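PDB 5EYI: uridylate-specific endoribonuclease nsp11 from Prrsv 16244b, which probably cleaves the 5'-polyuridine tracts made during viral RNA replication, and so keeps host double-stranded RNA sensors from being activated. Local coordinates for residues E32-H36 with W37-T41. The protein carries 1 engineered substitution. Residues are numbered along the deposited sequence; the frame is centred on the assembly and turned at random.
Sequences ELAPH and WPVVT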
loop_
_atom_site.group_PDB
_atom_site.type_symbol
_atom_site.label_atom_id
_atom_site.label_comp_id
_atom_site.label_asym_id
_atom_site.label_seq_id
_atom_site.Cartn_x
_atom_site.Cartn_y
_atom_site.Cartn_z
ATOM N N GLU A 32 21.183 -37.252 16.973
ATOM C CA GLU A 32 22.547 -37.403 16.448
ATOM C C GLU A 32 22.822 -36.550 15.197
ATOM O O GLU A 32 23.983 -36.242 14.923
ATOM C CB GLU A 32 22.936 -38.888 16.212
ATOM C CG GLU A 32 21.828 -39.860 15.789
ATOM C CD GLU A 32 20.995 -40.377 16.968
ATOM O OE1 GLU A 32 19.771 -40.101 17.000
ATOM O OE2 GLU A 32 21.561 -41.025 17.880
ATOM N N LEU A 33 21.774 -36.164 14.458
ATOM C CA LEU A 33 21.903 -35.243 13.308
ATOM C C LEU A 33 21.694 -33.766 13.637
ATOM O O LEU A 33 21.965 -32.911 12.800
ATOM C CB LEU A 33 20.949 -35.659 12.177
ATOM C CG LEU A 33 21.343 -36.966 11.472
ATOM C CD1 LEU A 33 20.229 -37.473 10.562
ATOM C CD2 LEU A 33 22.636 -36.777 10.689
ATOM N N ALA A 34 21.249 -33.454 14.851
ATOM C CA ALA A 34 20.990 -32.063 15.244
ATOM C C ALA A 34 22.209 -31.136 15.211
ATOM O O ALA A 34 22.043 -29.933 15.024
ATOM C CB ALA A 34 20.321 -32.011 16.616
ATOM N N PRO A 35 23.438 -31.680 15.393
ATOM C CA PRO A 35 24.628 -30.839 15.170
ATOM C C PRO A 35 24.856 -30.391 13.720
ATOM O O PRO A 35 25.651 -29.485 13.489
ATOM C CB PRO A 35 25.789 -31.739 15.630
ATOM C CG PRO A 35 25.172 -32.666 16.613
ATOM C CD PRO A 35 23.804 -32.947 16.060
ATOM N N HIS A 36 24.163 -31.007 12.764
ATOM C CA HIS A 36 24.393 -30.761 11.340
ATOM C C HIS A 36 23.214 -30.128 10.593
ATOM O O HIS A 36 23.286 -29.958 9.378
ATOM C CB HIS A 36 24.796 -32.085 10.699
ATOM C CG HIS A 36 25.931 -32.755 11.413
ATOM N ND1 HIS A 36 25.787 -33.947 12.090
ATOM C CD2 HIS A 36 27.210 -32.360 11.610
ATOM C CE1 HIS A 36 26.943 -34.281 12.638
ATOM N NE2 HIS A 36 27.820 -33.332 12.367
ATOM N N TRP A 37 22.155 -29.756 11.320
ATOM C CA TRP A 37 20.957 -29.133 10.737
ATOM C C TRP A 37 20.535 -27.930 11.563
ATOM O O TRP A 37 20.728 -27.928 12.771
ATOM C CB TRP A 37 19.816 -30.148 10.707
ATOM C CG TRP A 37 20.002 -31.162 9.660
ATOM C CD1 TRP A 37 20.618 -32.365 9.784
ATOM C CD2 TRP A 37 19.592 -31.055 8.296
ATOM N NE1 TRP A 37 20.613 -33.024 8.589
ATOM C CE2 TRP A 37 19.989 -32.244 7.652
ATOM C CE3 TRP A 37 18.925 -30.066 7.553
ATOM C CZ2 TRP A 37 19.749 -32.477 6.302
ATOM C CZ3 TRP A 37 18.674 -30.301 6.213
ATOM C CH2 TRP A 37 19.085 -31.501 5.598
ATOM N N PRO A 38 19.959 -26.898 10.927
ATOM C CA PRO A 38 19.281 -25.900 11.762
ATOM C C PRO A 38 18.116 -26.559 12.506
ATOM O O PRO A 38 17.299 -27.244 11.881
ATOM C CB PRO A 38 18.772 -24.861 10.750
ATOM C CG PRO A 38 19.549 -25.110 9.503
ATOM C CD PRO A 38 19.862 -26.574 9.493
ATOM N N VAL A 39 18.056 -26.391 13.822
ATOM C CA VAL A 39 17.004 -27.037 14.607
ATOM C C VAL A 39 16.245 -26.023 15.465
ATOM O O VAL A 39 16.837 -25.148 16.071
ATOM C CB VAL A 39 17.546 -28.198 15.475
ATOM C CG1 VAL A 39 17.847 -29.415 14.608
ATOM C CG2 VAL A 39 18.777 -27.777 16.270
ATOM N N VAL A 40 14.922 -26.150 15.473
ATOM C CA VAL A 40 14.068 -25.397 16.371
ATOM C C VAL A 40 13.806 -26.324 17.548
ATOM O O VAL A 40 13.536 -27.514 17.363
ATOM C CB VAL A 40 12.765 -24.889 15.702
ATOM C CG1 VAL A 40 11.953 -26.011 15.057
ATOM C CG2 VAL A 40 11.912 -24.123 16.713
ATOM N N THR A 41 13.919 -25.785 18.753
ATOM C CA THR A 41 14.010 -26.606 19.950
ATOM C C THR A 41 13.716 -25.776 21.195
ATOM O O THR A 41 13.756 -24.543 21.143
ATOM C CB THR A 41 15.422 -27.229 20.066
ATOM O OG1 THR A 41 15.477 -28.125 21.183
ATOM C CG2 THR A 41 16.509 -26.144 20.210
#
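Leu33 and Trp37 meet where a type I beta turn, Leu33 to His36, leads through Trp37 and Pro38 into strand 39-41 in the N-terminal domain of nsp11. The turn is closed by the backbone bond from His36 N to Leu33 O, 2.9 Å long, and the same carbonyl oxygen lies at the edge of the indole, in the ring plane, 3.3 Å from Trp37 CD1. Leu33 CB adds an apolar touch to CD1 at 4.1 Å, so this corner of the five-membered ring meets both the backbone and the side chain of Leu33. The indole also lies against the preceding peptide: His36 O sits over one face, 3.5 Å from Trp37 CG. A chi1 of -74°, with CG beside the backbone N and opposite the carbonyl carbon, folds the ring back over that peptide. The His36 imidazole turns away from the strand, and Pro35 CB lies over the centre of one of its faces.

A second, buried contact joins the turn to the strand. Val39 directs its side chain back at Ala34, and both of its methyl groups take part: CG1 reaches Ala34 CB at 4.1 Å, while CG2 approaches Ala34 O. Farther out, Phe19 packs edge-to-face with Trp37, Trp48 packs on Ala34, and Arg51 of strand 51-55 touches Val39. Backbone hydrogen bonds between Val39 and both Asp50 and Leu52 place this residue in the sheet, where strand 39-41 runs parallel to 51-55. Close to the Ala34-Val39 contact, the carbonyl oxygens of Ala34 and Trp37, two acceptors, come within 3.3 Å of each other.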